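Local atomic coordinates of transcriptional regulator, TetR family (Legionella pneumophila subsp. pneumophila str. Philadelphia 1, PDB entry 3ON4), a protein that probably binds DNA and regulates transcription as a member of the TetR family, a mostly helical protein with two chains in its assembly. Residues V18-I23 / T66-A71; F31-I36 / A45-H50; T97-S102 / G165-A170. All blocks are in the same frame, centred on the assembly; numbering follows the deposited sequence.

Contact 2 lies in the predicted helix-turn-helix, in the N-terminal part of the chain, where helix 33-40 meets helix 44-50. Contact 1 spans that motif in sequence, joining helix 11-26, just before it, to helix 54-77, which follows it. Its centre lies about 17 Å from that of contact 2, and the two meet where Ala19, Leu22 and Ile23 pack on Phe31 and Ile36. Contact 3 comes later, between the turn that follows helix 84-98 and helix 149-173, its centre about 14 Å from that of contact 1; Ile69 on Leu98 joins those two. Contacts 2 and 3 do not touch, their centres about 27 Å apart. Contact 1 thus lies between the predicted DNA-binding motif and the C-terminal helices.

Contact 1: V18-I23 / T66-A71; sequences VAEALI and TDKIAA
Glu20 and Lys68 reach toward each other from opposite directions and meet through their charged ends. The backbones are far apart: even the nearest CA atoms, those of Glu20 and Thr66, are separated by 11.4 Å, so the contact needs two long side chains. Glu20 supplies a straight arm. CG stands anti to the backbone N (chi1 -176°), and the chain stays extended beyond it, carrying the carboxylate well clear of helix 11-26. Lys68 begins differently, with CG anti to the carbonyl carbon, and then bends at chi3 (-73°) before straightening again at the last bond; this single kink delivers the ammonium to the acid.

The ammonium faces the fork of the carboxylate. Lys68 NZ donates to Glu20 OE1 at 3.2 Å and to Glu20 OE2 at the same distance of 3.2 Å. Each oxygen uses its syn lone pair, the one on the side of its partner oxygen, giving a two-pronged salt bridge. Close by, Lys68 CE lies 3.5 Å from Glu20 OE2, so the last methylene of the lysine also comes up to the acid.

Neither charged group depends on this pairing alone. Glu20 OE2 is also hydrogen-bonded to His65 ND1, while Lys68 forms a cation-pi interaction with Trp64, the residue whose side chain also touches Glu20. Three residues of helix 54-77 thus touch the glutamate from helix 11-26, and its orientation is set by more than one partner.

Glutamate and lysine suit this surface position, where the backbones are more than 11 Å apart, because both combine a flexible aliphatic stem with a charged tip. Their opposite charges would be expected to favour the ionised form of each, and the paired geometry implies a directional tie; between these two segments it is electrostatic, without apolar packing of its own.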
ATOM      1  N   VAL A  18      -2.829  21.510   0.897  0.68 17.04           N
ATOM      2  CA  VAL A  18      -2.323  21.107  -0.431  0.68 17.01           C
ATOM      3  C   VAL A  18      -1.260  20.022  -0.286  0.68 15.91           C
ATOM      4  O   VAL A  18      -1.234  19.083  -1.073  0.68 15.32           O
ATOM      5  CB  VAL A  18      -1.744  22.276  -1.264  0.68 17.97           C
ATOM      6  CG1 VAL A  18      -1.623  21.848  -2.761  0.68 17.67           C
ATOM      7  CG2 VAL A  18      -2.597  23.481  -1.139  0.68 19.62           C
ATOM      8  N   ALA A  19      -0.417  20.104   0.752  1.00 15.42           N
ATOM      9  CA  ALA A  19       0.610  19.078   0.969  1.00 14.70           C
ATOM     10  C   ALA A  19      -0.044  17.719   1.191  1.00 14.31           C
ATOM     11  O   ALA A  19       0.366  16.686   0.612  1.00 13.80           O
ATOM     12  CB  ALA A  19       1.535  19.458   2.162  1.00 13.69           C
ATOM     13  N   GLU A  20      -1.084  17.728   2.018  1.00 14.30           N
ATOM     14  CA  GLU A  20      -1.865  16.538   2.282  1.00 14.92           C
ATOM     15  C   GLU A  20      -2.388  15.918   0.971  1.00 14.25           C
ATOM     16  O   GLU A  20      -2.278  14.715   0.757  1.00 13.89           O
ATOM     17  CB  GLU A  20      -3.025  16.882   3.213  1.00 15.68           C
ATOM     18  CG  GLU A  20      -3.867  15.688   3.646  1.00 17.50           C
ATOM     19  CD  GLU A  20      -5.124  16.098   4.435  1.00 23.23           C
ATOM     20  OE1 GLU A  20      -5.950  16.895   3.926  1.00 24.09           O
ATOM     21  OE2 GLU A  20      -5.295  15.591   5.559  1.00 26.82           O
ATOM     22  N   ALA A  21      -2.953  16.760   0.121  1.00 14.24           N
ATOM     23  CA  ALA A  21      -3.481  16.357  -1.159  1.00 14.56           C
ATOM     24  C   ALA A  21      -2.399  15.786  -2.062  1.00 14.35           C
ATOM     25  O   ALA A  21      -2.583  14.703  -2.637  1.00 13.90           O
ATOM     26  CB  ALA A  21      -4.177  17.522  -1.856  1.00 15.37           C
ATOM     27  N   LEU A  22      -1.267  16.488  -2.164  1.00 14.24           N
ATOM     28  CA  LEU A  22      -0.160  16.020  -3.000  1.00 14.83           C
ATOM     29  C   LEU A  22       0.389  14.673  -2.525  1.00 15.34           C
ATOM     30  O   LEU A  22       0.676  13.795  -3.355  1.00 17.29           O
ATOM     31  CB  LEU A  22       0.950  17.082  -3.063  1.00 14.80           C
ATOM     32  CG  LEU A  22       0.527  18.334  -3.848  1.00 17.89           C
ATOM     33  CD1 LEU A  22       1.593  19.419  -3.727  1.00 17.98           C
ATOM     34  CD2 LEU A  22       0.231  18.004  -5.315  1.00 22.48           C
ATOM     35  N   ILE A  23       0.519  14.504  -1.211  1.00 15.15           N
ATOM     36  CA  ILE A  23       1.052  13.264  -0.643  1.00 14.81           C
ATOM     37  C   ILE A  23       0.077  12.123  -0.932  1.00 14.47           C
ATOM     38  O   ILE A  23       0.494  11.039  -1.407  1.00 14.23           O
ATOM     39  CB  ILE A  23       1.360  13.383   0.869  1.00 15.28           C
ATOM     40  CG1 ILE A  23       2.540  14.354   1.081  1.00 14.67           C
ATOM     41  CG2 ILE A  23       1.666  11.983   1.452  1.00 15.62           C
ATOM     42  CD1 ILE A  23       2.705  14.815   2.570  1.00 13.71           C
ATOM     43  N   THR A  66      -4.186  12.887  11.335  1.00 19.75           N
ATOM     44  CA  THR A  66      -4.564  11.968  12.419  1.00 20.54           C
ATOM     45  C   THR A  66      -5.592  12.598  13.372  1.00 22.02           C
ATOM     46  O   THR A  66      -6.555  11.941  13.783  1.00 22.27           O
ATOM     47  CB  THR A  66      -3.345  11.488  13.216  1.00 21.51           C
ATOM     48  OG1 THR A  66      -2.397  10.873  12.318  1.00 19.73           O
ATOM     49  CG2 THR A  66      -3.768  10.468  14.305  1.00 22.49           C
ATOM     50  N   ASP A  67      -5.394  13.870  13.705  1.00 22.20           N
ATOM     51  CA  ASP A  67      -6.338  14.594  14.533  1.00 24.07           C
ATOM     52  C   ASP A  67      -7.720  14.682  13.881  1.00 24.07           C
ATOM     53  O   ASP A  67      -8.733  14.556  14.559  1.00 24.47           O
ATOM     54  CB  ASP A  67      -5.829  16.009  14.819  1.00 24.77           C
ATOM     55  CG  ASP A  67      -4.727  16.043  15.868  1.00 29.51           C
ATOM     56  OD1 ASP A  67      -4.489  15.026  16.563  1.00 31.12           O
ATOM     57  OD2 ASP A  67      -4.106  17.120  16.008  1.00 31.47           O
ATOM     58  N   LYS A  68      -7.749  14.937  12.579  1.00 23.06           N
ATOM     59  CA  LYS A  68      -8.993  14.992  11.823  1.00 24.47           C
ATOM     60  C   LYS A  68      -9.712  13.647  11.813  1.00 24.65           C
ATOM     61  O   LYS A  68     -10.921  13.593  12.071  1.00 25.08           O
ATOM     62  CB  LYS A  68      -8.766  15.437  10.385  1.00 23.91           C
ATOM     63  CG  LYS A  68      -8.400  16.917  10.258  1.00 26.81           C
ATOM     64  CD  LYS A  68      -8.555  17.418   8.833  1.00 30.00           C
ATOM     65  CE  LYS A  68      -7.460  16.908   7.903  1.00 28.85           C
ATOM     66  NZ  LYS A  68      -7.658  17.460   6.522  1.00 29.47           N
ATOM     67  N   ILE A  69      -8.964  12.578  11.544  1.00 23.60           N
ATOM     68  CA  ILE A  69      -9.532  11.229  11.560  1.00 25.33           C
ATOM     69  C   ILE A  69     -10.022  10.834  12.955  1.00 25.13           C
ATOM     70  O   ILE A  69     -11.083  10.211  13.084  1.00 25.45           O
ATOM     71  CB  ILE A  69      -8.522  10.179  11.083  1.00 24.74           C
ATOM     72  CG1 ILE A  69      -8.148  10.423   9.623  1.00 28.63           C
ATOM     73  CG2 ILE A  69      -9.121   8.798  11.178  1.00 28.20           C
ATOM     74  CD1 ILE A  69      -9.250  10.064   8.647  1.00 31.68           C
ATOM     75  N   ALA A  70      -9.248  11.171  13.990  1.00 24.33           N
ATOM     76  CA  ALA A  70      -9.669  10.930  15.371  1.00 25.82           C
ATOM     77  C   ALA A  70     -11.047  11.531  15.688  1.00 26.87           C
ATOM     78  O   ALA A  70     -11.859  10.892  16.367  1.00 27.12           O
ATOM     79  CB  ALA A  70      -8.618  11.442  16.364  1.00 26.80           C
ATOM     80  N   ALA A  71     -11.292  12.753  15.205  1.00 26.61           N
ATOM     81  CA  ALA A  71     -12.572  13.445  15.418  1.00 28.99           C
ATOM     82  C   ALA A  71     -13.703  12.731  14.670  1.00 28.44           C
ATOM     83  O   ALA A  71     -14.775  12.530  15.206  1.00 29.62           O
ATOM     84  CB  ALA A  71     -12.478  14.910  14.965  1.00 29.14           C
TER

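Contact 2: F31-I36 / A45-H50; sequences FSFKDI and ASIHYH
Ile47 lays a methyl group over the ring of Phe33, and this CH-pi contact is the centre of the interface. Ile47 CG2, anti to its own backbone N, sits 3.5 Å from the centroid of the Phe33 ring and only 14° off the ring normal. The other branch of the isoleucine makes an aliphatic contact: Ile47 CD1 approaches Ile36 CB at 3.6 Å. A beta-branched residue suits this position because its two arms serve two neighbours, the aromatic face and the isoleucine one helical turn further on.

The aromatic pairing is oblique. Phe33 and His48 have ring centroids 4.7 Å apart with their planes inclined at 54°, and Phe33 CD2 lies over the centre of the imidazole face.

Polar interactions hold the start of helix 33-40. Ser32, at the N-cap, accepts from Asp35 N through OG at 3.2 Å, while Ser32 N donates to Asp35 OD2 at 3.0 Å from above the carboxylate plane. This reciprocal capping box satisfies backbone amides at the helix start, just where Phe33 enters the core. Leu57 of helix 54-77 also packs on Phe33 and Ile36.

Two short helices joined by a tight connection are characteristic of the helix-turn-helix, predicted here; helix 11-26, through Ala19 and Leu22 on Ile36, completes the apolar core, consistent with the three-helix DNA-binding domain of the TetR family.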
ATOM      1  N   PHE A  31       6.624  15.047  -4.272  1.00 18.31           N
ATOM      2  CA  PHE A  31       6.246  16.452  -4.323  1.00 18.44           C
ATOM      3  C   PHE A  31       7.357  17.267  -3.691  1.00 18.11           C
ATOM      4  O   PHE A  31       8.196  16.731  -2.962  1.00 17.51           O
ATOM      5  CB  PHE A  31       4.931  16.713  -3.598  1.00 17.21           C
ATOM      6  CG  PHE A  31       5.105  16.930  -2.120  1.00 19.00           C
ATOM      7  CD1 PHE A  31       5.274  15.859  -1.267  1.00 17.99           C
ATOM      8  CD2 PHE A  31       5.149  18.220  -1.596  1.00 21.90           C
ATOM      9  CE1 PHE A  31       5.478  16.050   0.103  1.00 20.19           C
ATOM     10  CE2 PHE A  31       5.374  18.427  -0.223  1.00 22.94           C
ATOM     11  CZ  PHE A  31       5.520  17.341   0.623  1.00 21.88           C
ATOM     12  N   SER A  32       7.350  18.561  -3.963  1.00 17.99           N
ATOM     13  CA  SER A  32       8.347  19.484  -3.435  1.00 19.63           C
ATOM     14  C   SER A  32       7.661  20.747  -2.918  1.00 18.48           C
ATOM     15  O   SER A  32       6.524  21.020  -3.250  1.00 17.14           O
ATOM     16  CB  SER A  32       9.337  19.866  -4.534  1.00 22.49           C
ATOM     17  OG  SER A  32       8.725  20.739  -5.471  1.00 24.63           O
ATOM     18  N   PHE A  33       8.372  21.535  -2.137  1.00 19.29           N
ATOM     19  CA  PHE A  33       7.861  22.854  -1.727  1.00 19.75           C
ATOM     20  C   PHE A  33       7.491  23.723  -2.927  1.00 20.58           C
ATOM     21  O   PHE A  33       6.513  24.471  -2.890  1.00 20.11           O
ATOM     22  CB  PHE A  33       8.909  23.575  -0.900  1.00 21.18           C
ATOM     23  CG  PHE A  33       8.945  23.145   0.542  1.00 21.86           C
ATOM     24  CD1 PHE A  33       8.362  21.946   0.964  1.00 21.98           C
ATOM     25  CD2 PHE A  33       9.571  23.949   1.484  1.00 24.31           C
ATOM     26  CE1 PHE A  33       8.414  21.563   2.295  1.00 20.96           C
ATOM     27  CE2 PHE A  33       9.612  23.566   2.819  1.00 26.34           C
ATOM     28  CZ  PHE A  33       9.040  22.370   3.220  1.00 22.80           C
ATOM     29  N   LYS A  34       8.279  23.627  -3.993  1.00 21.99           N
ATOM     30  CA  LYS A  34       7.983  24.383  -5.218  1.00 23.62           C
ATOM     31  C   LYS A  34       6.614  24.003  -5.811  1.00 22.42           C
ATOM     32  O   LYS A  34       5.895  24.862  -6.295  1.00 23.16           O
ATOM     33  CB  LYS A  34       9.073  24.141  -6.259  1.00 25.81           C
ATOM     34  CG  LYS A  34       8.848  24.862  -7.563  1.00 30.91           C
ATOM     35  CD  LYS A  34       8.861  26.373  -7.390  1.00 33.10           C
ATOM     36  CE  LYS A  34       9.024  27.079  -8.729  1.00 36.15           C
ATOM     37  NZ  LYS A  34       9.060  28.528  -8.502  1.00 36.93           N
ATOM     38  N   ASP A  35       6.275  22.720  -5.786  1.00 21.07           N
ATOM     39  CA  ASP A  35       4.943  22.295  -6.223  1.00 21.40           C
ATOM     40  C   ASP A  35       3.835  23.013  -5.446  1.00 20.39           C
ATOM     41  O   ASP A  35       2.790  23.387  -6.025  1.00 21.02           O
ATOM     42  CB  ASP A  35       4.753  20.790  -6.065  1.00 19.96           C
ATOM     43  CG  ASP A  35       5.602  19.983  -7.021  1.00 23.98           C
ATOM     44  OD1 ASP A  35       5.821  20.437  -8.162  1.00 23.74           O
ATOM     45  OD2 ASP A  35       6.037  18.879  -6.618  1.00 24.30           O
ATOM     46  N   ILE A  36       4.030  23.158  -4.135  1.00 18.54           N
ATOM     47  CA  ILE A  36       3.021  23.789  -3.272  1.00 18.44           C
ATOM     48  C   ILE A  36       2.923  25.274  -3.598  1.00 19.09           C
ATOM     49  O   ILE A  36       1.825  25.806  -3.751  1.00 18.66           O
ATOM     50  CB  ILE A  36       3.346  23.638  -1.768  1.00 18.39           C
ATOM     51  CG1 ILE A  36       3.318  22.165  -1.363  1.00 18.22           C
ATOM     52  CG2 ILE A  36       2.368  24.437  -0.918  1.00 17.82           C
ATOM     53  CD1 ILE A  36       3.664  21.951   0.092  1.00 20.82           C
ATOM     54  N   ALA A  45       9.706  30.545  -0.321  1.00 33.42           N
ATOM     55  CA  ALA A  45      10.299  31.004   0.934  1.00 35.65           C
ATOM     56  C   ALA A  45       9.283  31.096   2.087  1.00 33.44           C
ATOM     57  O   ALA A  45       9.670  30.956   3.253  1.00 34.42           O
ATOM     58  CB  ALA A  45      11.009  32.358   0.725  1.00 41.34           C
ATOM     59  N   SER A  46       8.003  31.334   1.769  1.00 30.76           N
ATOM     60  CA  SER A  46       6.930  31.359   2.779  1.00 30.18           C
ATOM     61  C   SER A  46       6.620  29.940   3.298  1.00 27.10           C
ATOM     62  O   SER A  46       6.101  29.775   4.400  1.00 28.79           O
ATOM     63  CB  SER A  46       5.641  32.005   2.216  1.00 30.40           C
ATOM     64  OG  SER A  46       5.865  33.390   1.910  1.00 34.94           O
ATOM     65  N   ILE A  47       6.929  28.920   2.507  1.00 24.88           N
ATOM     66  CA  ILE A  47       6.751  27.532   2.957  1.00 23.03           C
ATOM     67  C   ILE A  47       7.858  27.181   3.955  1.00 25.42           C
ATOM     68  O   ILE A  47       7.560  26.704   5.063  1.00 25.53           O
ATOM     69  CB  ILE A  47       6.694  26.544   1.791  1.00 23.18           C
ATOM     70  CG1 ILE A  47       5.598  26.981   0.790  1.00 23.05           C
ATOM     71  CG2 ILE A  47       6.442  25.099   2.309  1.00 20.10           C
ATOM     72  CD1 ILE A  47       5.571  26.199  -0.499  1.00 25.85           C
ATOM     73  N   HIS A  48       9.116  27.476   3.585  1.00 27.54           N
ATOM     74  CA  HIS A  48      10.281  27.240   4.446  1.00 31.36           C
ATOM     75  C   HIS A  48      10.140  27.977   5.771  1.00 33.62           C
ATOM     76  O   HIS A  48      10.652  27.541   6.805  1.00 35.91           O
ATOM     77  CB  HIS A  48      11.575  27.672   3.754  1.00 35.88           C
ATOM     78  CG  HIS A  48      11.978  26.787   2.616  1.00 36.41           C
ATOM     79  ND1 HIS A  48      12.523  25.532   2.799  1.00 40.04           N
ATOM     80  CD2 HIS A  48      11.941  26.988   1.279  1.00 37.79           C
ATOM     81  CE1 HIS A  48      12.799  25.000   1.621  1.00 42.36           C
ATOM     82  NE2 HIS A  48      12.450  25.861   0.681  1.00 39.66           N
ATOM     83  N   TYR A  49       9.435  29.099   5.728  1.00 34.29           N
ATOM     84  CA  TYR A  49       9.168  29.911   6.903  1.00 37.93           C
ATOM     85  C   TYR A  49       8.449  29.114   7.998  1.00 36.47           C
ATOM     86  O   TYR A  49       8.899  29.053   9.137  1.00 39.78           O
ATOM     87  CB  TYR A  49       8.318  31.108   6.484  1.00 39.40           C
ATOM     88  CG  TYR A  49       8.137  32.117   7.563  1.00 45.44           C
ATOM     89  CD1 TYR A  49       7.122  31.978   8.495  1.00 47.14           C
ATOM     90  CD2 TYR A  49       8.983  33.208   7.659  1.00 55.19           C
ATOM     91  CE1 TYR A  49       6.950  32.887   9.493  1.00 54.65           C
ATOM     92  CE2 TYR A  49       8.827  34.142   8.668  1.00 62.76           C
ATOM     93  CZ  TYR A  49       7.810  33.970   9.578  1.00 63.18           C
ATOM     94  OH  TYR A  49       7.638  34.886  10.559  1.00 73.63           O
ATOM     95  N   HIS A  50       7.331  28.505   7.634  1.00 31.59           N
ATOM     96  CA  HIS A  50       6.545  27.687   8.555  1.00 30.87           C
ATOM     97  C   HIS A  50       7.133  26.287   8.740  1.00 28.44           C
ATOM     98  O   HIS A  50       6.988  25.707   9.795  1.00 29.32           O
ATOM     99  CB  HIS A  50       5.099  27.560   8.052  1.00 29.00           C
ATOM    100  CG  HIS A  50       4.344  28.856   8.044  1.00 33.73           C
ATOM    101  ND1 HIS A  50       3.804  29.412   9.188  1.00 39.03           N
ATOM    102  CD2 HIS A  50       4.041  29.706   7.033  1.00 33.68           C
ATOM    103  CE1 HIS A  50       3.200  30.544   8.877  1.00 41.83           C
ATOM    104  NE2 HIS A  50       3.335  30.749   7.578  1.00 38.50           N
TER

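Contact 3: T97-S102 / G165-A170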
ATOM      1  N   THR A  97     -14.528   8.866   1.663  1.00 20.63           N
ATOM      2  CA  THR A  97     -14.665  10.316   1.500  1.00 21.46           C
ATOM      3  C   THR A  97     -13.303  11.016   1.426  1.00 21.02           C
ATOM      4  O   THR A  97     -13.140  11.967   0.677  1.00 21.88           O
ATOM      5  CB  THR A  97     -15.469  10.913   2.673  1.00 22.04           C
ATOM      6  OG1 THR A  97     -16.803  10.419   2.614  1.00 23.22           O
ATOM      7  CG2 THR A  97     -15.502  12.451   2.623  1.00 24.62           C
ATOM      8  N   LEU A  98     -12.350  10.538   2.206  1.00 20.19           N
ATOM      9  CA  LEU A  98     -11.044  11.175   2.304  1.00 20.33           C
ATOM     10  C   LEU A  98     -10.063  10.657   1.238  1.00 19.01           C
ATOM     11  O   LEU A  98      -8.986  11.244   1.045  1.00 18.39           O
ATOM     12  CB  LEU A  98     -10.464  10.924   3.692  1.00 21.02           C
ATOM     13  CG  LEU A  98     -11.170  11.606   4.862  1.00 25.09           C
ATOM     14  CD1 LEU A  98     -10.708  10.964   6.170  1.00 27.33           C
ATOM     15  CD2 LEU A  98     -10.879  13.094   4.816  1.00 28.70           C
ATOM     16  N   THR A  99     -10.411   9.561   0.568  1.00 17.38           N
ATOM     17  CA  THR A  99      -9.454   8.877  -0.316  1.00 16.51           C
ATOM     18  C   THR A  99     -10.033   8.772  -1.728  1.00 16.69           C
ATOM     19  O   THR A  99     -10.040   9.755  -2.486  1.00 17.01           O
ATOM     20  CB  THR A  99      -9.005   7.533   0.296  1.00 16.52           C
ATOM     21  OG1 THR A  99     -10.134   6.657   0.451  1.00 16.08           O
ATOM     22  CG2 THR A  99      -8.328   7.771   1.694  1.00 17.01           C
ATOM     23  N   TYR A 100     -10.544   7.602  -2.079  1.00 17.62           N
ATOM     24  CA  TYR A 100     -11.025   7.326  -3.415  1.00 18.35           C
ATOM     25  C   TYR A 100     -12.010   8.360  -3.954  1.00 18.89           C
ATOM     26  O   TYR A 100     -11.941   8.725  -5.123  1.00 18.83           O
ATOM     27  CB  TYR A 100     -11.651   5.940  -3.431  1.00 19.34           C
ATOM     28  CG  TYR A 100     -12.134   5.479  -4.755  1.00 20.70           C
ATOM     29  CD1 TYR A 100     -13.462   5.672  -5.139  1.00 24.01           C
ATOM     30  CD2 TYR A 100     -11.293   4.800  -5.617  1.00 22.50           C
ATOM     31  CE1 TYR A 100     -13.928   5.229  -6.359  1.00 25.57           C
ATOM     32  CE2 TYR A 100     -11.751   4.345  -6.860  1.00 24.42           C
ATOM     33  CZ  TYR A 100     -13.073   4.554  -7.210  1.00 26.55           C
ATOM     34  OH  TYR A 100     -13.551   4.119  -8.426  1.00 30.55           O
ATOM     35  N   ASN A 101     -12.927   8.837  -3.124  1.00 19.34           N
ATOM     36  CA  ASN A 101     -13.917   9.803  -3.583  1.00 20.34           C
ATOM     37  C   ASN A 101     -13.313  11.206  -3.821  1.00 20.55           C
ATOM     38  O   ASN A 101     -13.872  11.992  -4.559  1.00 22.26           O
ATOM     39  CB  ASN A 101     -15.056   9.945  -2.584  1.00 21.20           C
ATOM     40  CG  ASN A 101     -15.883   8.679  -2.415  1.00 23.76           C
ATOM     41  OD1 ASN A 101     -15.804   7.733  -3.219  1.00 23.35           O
ATOM     42  ND2 ASN A 101     -16.729   8.679  -1.376  1.00 23.94           N
ATOM     43  N   SER A 102     -12.194  11.509  -3.177  1.00 19.41           N
ATOM     44  CA  SER A 102     -11.567  12.833  -3.287  1.00 18.86           C
ATOM     45  C   SER A 102     -10.430  12.769  -4.307  1.00 18.03           C
ATOM     46  O   SER A 102      -9.275  12.483  -3.971  1.00 18.10           O
ATOM     47  CB  SER A 102     -11.047  13.295  -1.924  1.00 19.22           C
ATOM     48  OG  SER A 102     -10.436  14.576  -2.010  1.00 19.07           O
ATOM     49  N   GLY A 165      -5.120  -2.176   1.194  1.00 15.85           N
ATOM     50  CA  GLY A 165      -4.861  -2.890  -0.053  1.00 15.91           C
ATOM     51  C   GLY A 165      -5.946  -2.655  -1.095  1.00 16.08           C
ATOM     52  O   GLY A 165      -5.653  -2.532  -2.292  1.00 16.97           O
ATOM     53  N   GLY A 166      -7.200  -2.612  -0.654  1.00 15.56           N
ATOM     54  CA  GLY A 166      -8.333  -2.316  -1.531  1.00 17.33           C
ATOM     55  C   GLY A 166      -8.255  -0.942  -2.176  1.00 17.21           C
ATOM     56  O   GLY A 166      -8.496  -0.786  -3.396  1.00 16.61           O
ATOM     57  N   LEU A 167      -7.887   0.052  -1.369  1.00 16.13           N
ATOM     58  CA  LEU A 167      -7.710   1.425  -1.898  1.00 16.90           C
ATOM     59  C   LEU A 167      -6.550   1.482  -2.858  1.00 15.74           C
ATOM     60  O   LEU A 167      -6.636   2.103  -3.895  1.00 17.46           O
ATOM     61  CB  LEU A 167      -7.487   2.443  -0.768  1.00 16.81           C
ATOM     62  CG  LEU A 167      -8.678   2.840   0.073  1.00 19.85           C
ATOM     63  CD1 LEU A 167      -8.253   3.711   1.271  1.00 19.53           C
ATOM     64  CD2 LEU A 167      -9.700   3.586  -0.804  1.00 23.10           C
ATOM     65  N   LEU A 168      -5.460   0.814  -2.511  1.00 15.52           N
ATOM     66  CA  LEU A 168      -4.251   0.800  -3.329  1.00 15.49           C
ATOM     67  C   LEU A 168      -4.553   0.313  -4.744  1.00 16.38           C
ATOM     68  O   LEU A 168      -4.137   0.923  -5.744  1.00 15.83           O
ATOM     69  CB  LEU A 168      -3.230  -0.128  -2.666  1.00 16.81           C
ATOM     70  CG  LEU A 168      -1.795  -0.126  -3.138  1.00 18.64           C
ATOM     71  CD1 LEU A 168      -1.082   1.214  -2.787  1.00 16.64           C
ATOM     72  CD2 LEU A 168      -1.053  -1.307  -2.470  1.00 21.05           C
ATOM     73  N   LEU A 169      -5.312  -0.780  -4.839  1.00 15.76           N
ATOM     74  CA  LEU A 169      -5.590  -1.379  -6.123  1.00 17.30           C
ATOM     75  C   LEU A 169      -6.774  -0.708  -6.835  1.00 17.39           C
ATOM     76  O   LEU A 169      -6.751  -0.608  -8.066  1.00 19.19           O
ATOM     77  CB  LEU A 169      -5.814  -2.896  -5.985  1.00 18.51           C
ATOM     78  CG  LEU A 169      -4.612  -3.614  -5.372  1.00 18.81           C
ATOM     79  CD1 LEU A 169      -4.879  -5.093  -5.241  1.00 18.77           C
ATOM     80  CD2 LEU A 169      -3.361  -3.356  -6.211  1.00 21.01           C
ATOM     81  N   ALA A 170      -7.807  -0.287  -6.097  1.00 16.09           N
ATOM     82  CA  ALA A 170      -8.966   0.357  -6.733  1.00 17.70           C
ATOM     83  C   ALA A 170      -8.559   1.575  -7.531  1.00 18.80           C
ATOM     84  O   ALA A 170      -9.071   1.805  -8.619  1.00 20.27           O
ATOM     85  CB  ALA A 170     -10.060   0.740  -5.707  1.00 17.06           C
TER
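Thr99 turns its hydroxyl toward Leu167 with a chi1 of 62°, which places OG1 between the backbone N and the carbonyl carbon. Tyr100 holds CG anti to its backbone N at chi1 -177°, swinging the ring out toward Ala170. The end of Leu167 reaches the turn, although its stem does not set off straight at it.

The leucine and threonine side chains cross at about a right angle. Leu167 CD2 comes to 3.3 Å from Thr99 OG1, and its other methyl, CD1, stands 4.0 Å from Thr99 CB. The hydroxyl is bonded to the carbonyl of Ile95 in the preceding helical turn, so its buried oxygen can lie against leucine methyls without lacking a partner, and CB and CG2 add further contact. Leu167 CD2 also lies 4.0 Å from Tyr100 CB, filling the angle between the two residues. Further along, Tyr100 CE2 meets Ala170 CB at 4.1 Å, and the ring edge is turned to Ala170 O; the small alanine lets the ring come this near.

A type I beta turn from Thr99 to Ser102, closed by Ser102 N to Thr99 O at 2.9 Å, presents these groups. Leu179 of helix 177-189 packs on Tyr100, Leu167 and Ala170. The contact thus joins the turn after helix 84-98 to helix 149-173, whose Leu169 touches Ile160 of the second subunit, within a helical C-terminal domain consistent with the TetR family.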